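Local coordinates for outer envelope protein 64, mitochondrial (Arabidopsis thaliana, PDB 6HPG) that probably serves as a chaperone receptor in Hsp90-dependent targeting of proteins to mitochondria, with a peptide-binding TPR domain, at residues 74-85 / 96-107. Sequence-based numbering, arbitrary orientation.
Sequences VKAYLRRGTARE and DFRHALVLEPQN
Arg80 grips the Asp96 carboxylate side-on: NE reaches OD2 at 3.2 Å and NH1 reaches OD1 at 3.0 Å, both nearly straight, on the syn side of each oxygen and in the guanidinium plane. A bend at chi3 (66°) turns the guanidinium across the aspartate. Arg84, its chain extended from CG to NE, adds a second salt bridge, NH1 to Asp96 OD2 at 2.8 Å, with its plane only 12° from the carboxylate. The two guanidinium groups overlap at their rims, Arg84 NH2 over a face of the Arg80 group, and the shared aspartate probably offsets their charges. A methionine in place of Arg80 would probably leave Asp96 with Arg84 alone and Thr64 without the partner that Arg80 NH2 gives it. The two segments lie on the antiparallel helix pair of TPR 3, a helical hairpin as in other tetratricopeptide repeats, their axes approaching to 8.0 Å. The lack of a side chain at Gly81 probably helps the helices come this close: its CA lies over one face of the Phe97 ring, a CH-pi contact, and a CB there would crowd Phe97 CE2. Phe97 fills the hole formed by Leu78, Gly81, Thr82 and Glu85, and packs behind on Ala113 of helix 108-118. Farther along, Tyr77 is the knob among Asp96, His99, Ala100 and Leu103. The edge of His99 points at its face in a T-shaped pair, His99 CD2 standing 3.6 Å from Tyr77 CZ, while Tyr77 OH bonds to Lys71 O. Leu78 CD2 wedges against Ala100 CB at 3.7 Å and meets the Asn107 amide. Val74 lies across Glu104, whose OE2 bonds to a polar side chain of the bound peptide and whose OE1 accepts from Asn107 ND2.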
ATOM      1  N   VAL A  74       6.377  -5.889   0.417  1.00 18.89           N
ATOM      2  CA  VAL A  74       5.290  -6.839   0.560  1.00 21.92           C
ATOM      3  C   VAL A  74       3.936  -6.151   0.530  1.00 20.28           C
ATOM      4  O   VAL A  74       2.999  -6.617  -0.119  1.00 20.56           O
ATOM      5  CB  VAL A  74       5.373  -7.637   1.874  1.00 22.15           C
ATOM      6  CG1 VAL A  74       4.158  -8.571   2.015  1.00 22.48           C
ATOM      7  CG2 VAL A  74       6.662  -8.433   1.931  1.00 25.92           C
ATOM      8  N   LYS A  75       3.827  -5.087   1.293  1.00 19.38           N
ATOM      9  CA  LYS A  75       2.593  -4.334   1.408  1.00 19.57           C
ATOM     10  C   LYS A  75       2.093  -3.715   0.103  1.00 16.92           C
ATOM     11  O   LYS A  75       0.898  -3.599  -0.080  1.00 19.34           O
ATOM     12  CB  LYS A  75       2.684  -3.314   2.554  1.00 20.95           C
ATOM     13  CG  LYS A  75       2.705  -3.985   3.928  1.00 21.53           C
ATOM     14  CD  LYS A  75       2.404  -3.023   5.072  1.00 20.12           C
ATOM     15  CE  LYS A  75       2.860  -3.559   6.429  1.00 22.34           C
ATOM     16  NZ  LYS A  75       2.579  -2.629   7.585  1.00 19.75           N
ATOM     17  N   ALA A  76       2.990  -3.409  -0.828  1.00 15.79           N
ATOM     18  CA  ALA A  76       2.599  -2.938  -2.152  1.00 16.46           C
ATOM     19  C   ALA A  76       1.759  -3.958  -2.933  1.00 17.18           C
ATOM     20  O   ALA A  76       0.785  -3.599  -3.614  1.00 15.74           O
ATOM     21  CB  ALA A  76       3.846  -2.482  -2.936  1.00 13.51           C
ATOM     22  N   TYR A  77       2.122  -5.243  -2.813  1.00 18.67           N
ATOM     23  CA  TYR A  77       1.383  -6.321  -3.413  1.00 17.99           C
ATOM     24  C   TYR A  77       0.018  -6.574  -2.721  1.00 20.48           C
ATOM     25  O   TYR A  77      -1.029  -6.711  -3.395  1.00 17.17           O
ATOM     26  CB  TYR A  77       2.251  -7.596  -3.516  1.00 17.99           C
ATOM     27  CG  TYR A  77       3.451  -7.362  -4.360  1.00 19.59           C
ATOM     28  CD1 TYR A  77       3.360  -7.289  -5.770  1.00 24.33           C
ATOM     29  CD2 TYR A  77       4.661  -7.134  -3.790  1.00 22.21           C
ATOM     30  CE1 TYR A  77       4.474  -6.988  -6.550  1.00 21.78           C
ATOM     31  CE2 TYR A  77       5.772  -6.828  -4.558  1.00 21.90           C
ATOM     32  CZ  TYR A  77       5.682  -6.766  -5.932  1.00 22.96           C
ATOM     33  OH  TYR A  77       6.824  -6.472  -6.641  1.00 23.52           O
ATOM     34  N   LEU A  78       0.043  -6.647  -1.386  1.00 20.08           N
ATOM     35  CA  LEU A  78      -1.181  -6.797  -0.573  1.00 18.41           C
ATOM     36  C   LEU A  78      -2.205  -5.720  -0.869  1.00 17.62           C
ATOM     37  O   LEU A  78      -3.366  -6.013  -1.104  1.00 15.66           O
ATOM     38  CB  LEU A  78      -0.835  -6.735   0.898  1.00 18.36           C
ATOM     39  CG  LEU A  78       0.056  -7.886   1.422  1.00 21.13           C
ATOM     40  CD1 LEU A  78       0.236  -7.763   2.926  1.00 21.76           C
ATOM     41  CD2 LEU A  78      -0.553  -9.229   1.128  1.00 19.35           C
ATOM     42  N   ARG A  79      -1.745  -4.466  -0.861  1.00 21.10           N
ATOM     43  CA  ARG A  79      -2.585  -3.288  -1.158  1.00 23.58           C
ATOM     44  C   ARG A  79      -3.057  -3.157  -2.621  1.00 26.50           C
ATOM     45  O   ARG A  79      -4.249  -2.850  -2.848  1.00 23.34           O
ATOM     46  CB  ARG A  79      -1.909  -1.993  -0.693  1.00 24.45           C
ATOM     47  CG  ARG A  79      -1.864  -1.885   0.848  1.00 28.20           C
ATOM     48  CD  ARG A  79      -1.102  -0.670   1.381  1.00 26.03           C
ATOM     49  NE  ARG A  79      -1.107  -0.764   2.826  1.00 21.82           N
ATOM     50  CZ  ARG A  79      -0.106  -0.472   3.632  1.00 18.73           C
ATOM     51  NH1 ARG A  79       1.041   0.024   3.180  1.00 17.86           N
ATOM     52  NH2 ARG A  79      -0.275  -0.668   4.917  1.00 20.69           N
ATOM     53  N   ARG A  80      -2.171  -3.390  -3.602  1.00 21.78           N
ATOM     54  CA  ARG A  80      -2.618  -3.386  -4.993  1.00 20.94           C
ATOM     55  C   ARG A  80      -3.626  -4.518  -5.214  1.00 27.89           C
ATOM     56  O   ARG A  80      -4.655  -4.330  -5.889  1.00 24.12           O
ATOM     57  CB  ARG A  80      -1.464  -3.498  -5.982  1.00 21.91           C
ATOM     58  CG  ARG A  80      -1.868  -2.984  -7.356  1.00 23.30           C
ATOM     59  CD  ARG A  80      -0.743  -2.859  -8.348  1.00 21.69           C
ATOM     60  NE  ARG A  80      -0.185  -4.158  -8.712  1.00 22.14           N
ATOM     61  CZ  ARG A  80       0.851  -4.315  -9.532  1.00 21.95           C
ATOM     62  NH1 ARG A  80       1.296  -5.526  -9.797  1.00 16.86           N
ATOM     63  NH2 ARG A  80       1.423  -3.262 -10.122  1.00 24.49           N
ATOM     64  N   GLY A  81      -3.329  -5.670  -4.613  1.00 22.43           N
ATOM     65  CA  GLY A  81      -4.252  -6.799  -4.562  1.00 25.90           C
ATOM     66  C   GLY A  81      -5.635  -6.460  -4.059  1.00 26.13           C
ATOM     67  O   GLY A  81      -6.638  -6.852  -4.671  1.00 24.33           O
ATOM     68  N   THR A  82      -5.683  -5.733  -2.948  1.00 25.43           N
ATOM     69  CA  THR A  82      -6.950  -5.318  -2.342  1.00 27.83           C
ATOM     70  C   THR A  82      -7.723  -4.380  -3.258  1.00 27.60           C
ATOM     71  O   THR A  82      -8.933  -4.495  -3.334  1.00 27.11           O
ATOM     72  CB  THR A  82      -6.731  -4.666  -0.966  1.00 26.64           C
ATOM     73  OG1 THR A  82      -5.960  -5.557  -0.161  1.00 24.68           O
ATOM     74  CG2 THR A  82      -8.048  -4.358  -0.257  1.00 27.87           C
ATOM     75  N   ALA A  83      -7.029  -3.460  -3.935  1.00 27.94           N
ATOM     76  CA  ALA A  83      -7.692  -2.444  -4.763  1.00 26.49           C
ATOM     77  C   ALA A  83      -8.261  -3.142  -5.985  1.00 29.67           C
ATOM     78  O   ALA A  83      -9.362  -2.827  -6.447  1.00 29.52           O
ATOM     79  CB  ALA A  83      -6.730  -1.319  -5.184  1.00 21.78           C
ATOM     80  N   ARG A  84      -7.493  -4.086  -6.520  1.00 28.37           N
ATOM     81  CA  ARG A  84      -7.955  -4.885  -7.614  1.00 24.94           C
ATOM     82  C   ARG A  84      -9.173  -5.735  -7.250  1.00 26.13           C
ATOM     83  O   ARG A  84     -10.142  -5.732  -7.984  1.00 29.49           O
ATOM     84  CB  ARG A  84      -6.833  -5.749  -8.140  1.00 26.80           C
ATOM     85  CG  ARG A  84      -5.888  -4.936  -8.973  1.00 28.04           C
ATOM     86  CD  ARG A  84      -4.627  -5.728  -9.203  1.00 28.58           C
ATOM     87  NE  ARG A  84      -3.767  -5.022 -10.130  1.00 25.40           N
ATOM     88  CZ  ARG A  84      -2.633  -5.523 -10.618  1.00 30.70           C
ATOM     89  NH1 ARG A  84      -2.182  -6.744 -10.256  1.00 30.22           N
ATOM     90  NH2 ARG A  84      -1.943  -4.793 -11.476  1.00 27.21           N
ATOM     91  N   GLU A  85      -9.134  -6.431  -6.126  1.00 20.55           N
ATOM     92  CA  GLU A  85     -10.289  -7.233  -5.712  1.00 24.69           C
ATOM     93  C   GLU A  85     -11.543  -6.353  -5.511  1.00 26.44           C
ATOM     94  O   GLU A  85     -12.669  -6.791  -5.796  1.00 28.71           O
ATOM     95  CB  GLU A  85      -9.969  -7.998  -4.458  1.00 25.47           C
ATOM     96  CG  GLU A  85     -11.117  -8.829  -3.967  1.00 27.79           C
ATOM     97  CD  GLU A  85     -10.756  -9.635  -2.758  1.00 34.17           C
ATOM     98  OE1 GLU A  85     -11.569 -10.513  -2.383  1.00 47.01           O
ATOM     99  OE2 GLU A  85      -9.667  -9.410  -2.173  1.00 40.26           O
ATOM    100  N   ASP A  96      -1.199 -10.661  -7.441  1.00 23.33           N
ATOM    101  CA  ASP A  96      -0.543  -9.850  -6.442  1.00 22.67           C
ATOM    102  C   ASP A  96      -0.565 -10.554  -5.088  1.00 20.79           C
ATOM    103  O   ASP A  96       0.456 -10.571  -4.396  1.00 17.25           O
ATOM    104  CB  ASP A  96      -1.211  -8.491  -6.281  1.00 23.66           C
ATOM    105  CG  ASP A  96      -0.943  -7.547  -7.402  1.00 26.84           C
ATOM    106  OD1 ASP A  96       0.053  -7.660  -8.162  1.00 24.03           O
ATOM    107  OD2 ASP A  96      -1.770  -6.613  -7.474  1.00 26.46           O
ATOM    108  N   PHE A  97      -1.695 -11.159  -4.712  1.00 19.18           N
ATOM    109  CA  PHE A  97      -1.718 -11.849  -3.436  1.00 20.76           C
ATOM    110  C   PHE A  97      -0.735 -13.066  -3.508  1.00 20.59           C
ATOM    111  O   PHE A  97      -0.135 -13.436  -2.507  1.00 23.85           O
ATOM    112  CB  PHE A  97      -3.150 -12.241  -2.998  1.00 23.16           C
ATOM    113  CG  PHE A  97      -3.989 -11.077  -2.458  1.00 27.91           C
ATOM    114  CD1 PHE A  97      -3.627 -10.399  -1.290  1.00 23.80           C
ATOM    115  CD2 PHE A  97      -5.192 -10.699  -3.093  1.00 26.38           C
ATOM    116  CE1 PHE A  97      -4.406  -9.338  -0.813  1.00 28.61           C
ATOM    117  CE2 PHE A  97      -5.970  -9.641  -2.612  1.00 22.93           C
ATOM    118  CZ  PHE A  97      -5.577  -8.956  -1.479  1.00 23.11           C
ATOM    119  N   ARG A  98      -0.551 -13.656  -4.695  1.00 22.07           N
ATOM    120  CA  ARG A  98       0.366 -14.807  -4.840  1.00 19.86           C
ATOM    121  C   ARG A  98       1.790 -14.367  -4.723  1.00 19.62           C
ATOM    122  O   ARG A  98       2.594 -15.020  -4.056  1.00 16.78           O
ATOM    123  CB  ARG A  98       0.093 -15.580  -6.110  1.00 20.79           C
ATOM    124  CG  ARG A  98      -1.073 -16.574  -5.931  1.00 22.31           C
ATOM    125  CD  ARG A  98      -1.549 -17.094  -7.260  1.00 23.67           C
ATOM    126  NE  ARG A  98      -2.649 -18.047  -7.133  1.00 23.72           N
ATOM    127  CZ  ARG A  98      -3.485 -18.382  -8.117  1.00 24.07           C
ATOM    128  NH1 ARG A  98      -3.370 -17.864  -9.335  1.00 27.74           N
ATOM    129  NH2 ARG A  98      -4.439 -19.286  -7.895  1.00 24.21           N
ATOM    130  N   HIS A  99       2.104 -13.210  -5.320  1.00 23.95           N
ATOM    131  CA  HIS A  99       3.442 -12.692  -5.230  1.00 21.86           C
ATOM    132  C   HIS A  99       3.868 -12.227  -3.831  1.00 22.80           C
ATOM    133  O   HIS A  99       5.052 -12.363  -3.466  1.00 21.47           O
ATOM    134  CB  HIS A  99       3.698 -11.566  -6.223  1.00 24.65           C
ATOM    135  CG  HIS A  99       5.149 -11.374  -6.486  1.00 26.85           C
ATOM    136  ND1 HIS A  99       5.906 -12.322  -7.145  1.00 34.64           N
ATOM    137  CD2 HIS A  99       6.001 -10.388  -6.133  1.00 30.27           C
ATOM    138  CE1 HIS A  99       7.157 -11.907  -7.228  1.00 31.69           C
ATOM    139  NE2 HIS A  99       7.240 -10.735  -6.623  1.00 33.23           N
ATOM    140  N   ALA A 100       2.931 -11.678  -3.065  1.00 20.20           N
ATOM    141  CA  ALA A 100       3.208 -11.322  -1.689  1.00 21.24           C
ATOM    142  C   ALA A 100       3.661 -12.537  -0.903  1.00 19.31           C
ATOM    143  O   ALA A 100       4.491 -12.404   0.009  1.00 16.96           O
ATOM    144  CB  ALA A 100       1.976 -10.745  -1.027  1.00 23.63           C
ATOM    145  N   LEU A 101       3.060 -13.700  -1.208  1.00 23.49           N
ATOM    146  CA  LEU A 101       3.398 -14.974  -0.533  1.00 22.51           C
ATOM    147  C   LEU A 101       4.730 -15.546  -0.988  1.00 20.96           C
ATOM    148  O   LEU A 101       5.384 -16.286  -0.241  1.00 19.10           O
ATOM    149  CB  LEU A 101       2.278 -16.001  -0.682  1.00 25.49           C
ATOM    150  CG  LEU A 101       1.011 -15.711   0.121  1.00 26.55           C
ATOM    151  CD1 LEU A 101      -0.168 -16.512  -0.381  1.00 29.18           C
ATOM    152  CD2 LEU A 101       1.163 -15.923   1.624  1.00 25.57           C
ATOM    153  N   VAL A 102       5.132 -15.202  -2.202  1.00 20.82           N
ATOM    154  CA  VAL A 102       6.487 -15.470  -2.694  1.00 21.43           C
ATOM    155  C   VAL A 102       7.508 -14.729  -1.850  1.00 22.94           C
ATOM    156  O   VAL A 102       8.500 -15.319  -1.461  1.00 22.99           O
ATOM    157  CB  VAL A 102       6.651 -15.146  -4.225  1.00 21.78           C
ATOM    158  CG1 VAL A 102       8.103 -15.133  -4.695  1.00 21.24           C
ATOM    159  CG2 VAL A 102       5.863 -16.139  -5.029  1.00 23.58           C
ATOM    160  N   LEU A 103       7.248 -13.443  -1.577  1.00 24.38           N
ATOM    161  CA  LEU A 103       8.113 -12.596  -0.734  1.00 24.25           C
ATOM    162  C   LEU A 103       7.957 -12.912   0.782  1.00 23.63           C
ATOM    163  O   LEU A 103       8.914 -12.851   1.533  1.00 19.62           O
ATOM    164  CB  LEU A 103       7.819 -11.107  -0.972  1.00 21.89           C
ATOM    165  CG  LEU A 103       7.927 -10.648  -2.434  1.00 23.13           C
ATOM    166  CD1 LEU A 103       7.364  -9.253  -2.633  1.00 22.76           C
ATOM    167  CD2 LEU A 103       9.368 -10.721  -2.908  1.00 26.12           C
ATOM    168  N   GLU A 104       6.753 -13.222   1.232  1.00 17.71           N
ATOM    169  CA  GLU A 104       6.530 -13.409   2.657  1.00 22.03           C
ATOM    170  C   GLU A 104       5.619 -14.599   2.835  1.00 21.08           C
ATOM    171  O   GLU A 104       4.406 -14.446   2.905  1.00 24.71           O
ATOM    172  CB  GLU A 104       5.946 -12.130   3.284  1.00 24.45           C
ATOM    173  CG  GLU A 104       5.822 -12.137   4.803  1.00 23.71           C
ATOM    174  CD  GLU A 104       5.285 -10.813   5.349  1.00 26.36           C
ATOM    175  OE1 GLU A 104       4.233 -10.823   6.026  1.00 24.65           O
ATOM    176  OE2 GLU A 104       5.914  -9.759   5.124  1.00 27.50           O
ATOM    177  N   PRO A 105       6.215 -15.820   2.860  1.00 29.01           N
ATOM    178  CA  PRO A 105       5.433 -17.048   2.869  1.00 22.46           C
ATOM    179  C   PRO A 105       4.353 -17.128   3.917  1.00 21.67           C
ATOM    180  O   PRO A 105       3.332 -17.747   3.665  1.00 22.36           O
ATOM    181  CB  PRO A 105       6.496 -18.118   3.116  1.00 25.20           C
ATOM    182  CG  PRO A 105       7.675 -17.604   2.409  1.00 28.78           C
ATOM    183  CD  PRO A 105       7.653 -16.115   2.656  1.00 27.20           C
ATOM    184  N   GLN A 106       4.570 -16.543   5.095  1.00 24.20           N
ATOM    185  CA  GLN A 106       3.639 -16.732   6.210  1.00 29.79           C
ATOM    186  C   GLN A 106       2.498 -15.708   6.203  1.00 31.17           C
ATOM    187  O   GLN A 106       1.680 -15.707   7.129  1.00 28.67           O
ATOM    188  CB  GLN A 106       4.389 -16.665   7.555  1.00 35.81           C
ATOM    189  CG  GLN A 106       5.510 -17.680   7.700  1.00 45.31           C
ATOM    190  CD  GLN A 106       4.990 -19.073   7.970  1.00 59.62           C
ATOM    191  OE1 GLN A 106       5.123 -19.965   7.132  1.00 67.97           O
ATOM    192  NE2 GLN A 106       4.365 -19.264   9.134  1.00 62.93           N
ATOM    193  N   ASN A 107       2.424 -14.856   5.175  1.00 25.35           N
ATOM    194  CA  ASN A 107       1.589 -13.674   5.252  1.00 23.00           C
ATOM    195  C   ASN A 107       0.146 -14.067   5.357  1.00 25.24           C
ATOM    196  O   ASN A 107      -0.405 -14.696   4.461  1.00 26.03           O
ATOM    197  CB  ASN A 107       1.795 -12.773   4.043  1.00 25.05           C
ATOM    198  CG  ASN A 107       1.062 -11.469   4.187  1.00 26.58           C
ATOM    199  OD1 ASN A 107      -0.092 -11.342   3.781  1.00 28.88           O
ATOM    200  ND2 ASN A 107       1.708 -10.505   4.793  1.00 21.88           N
TER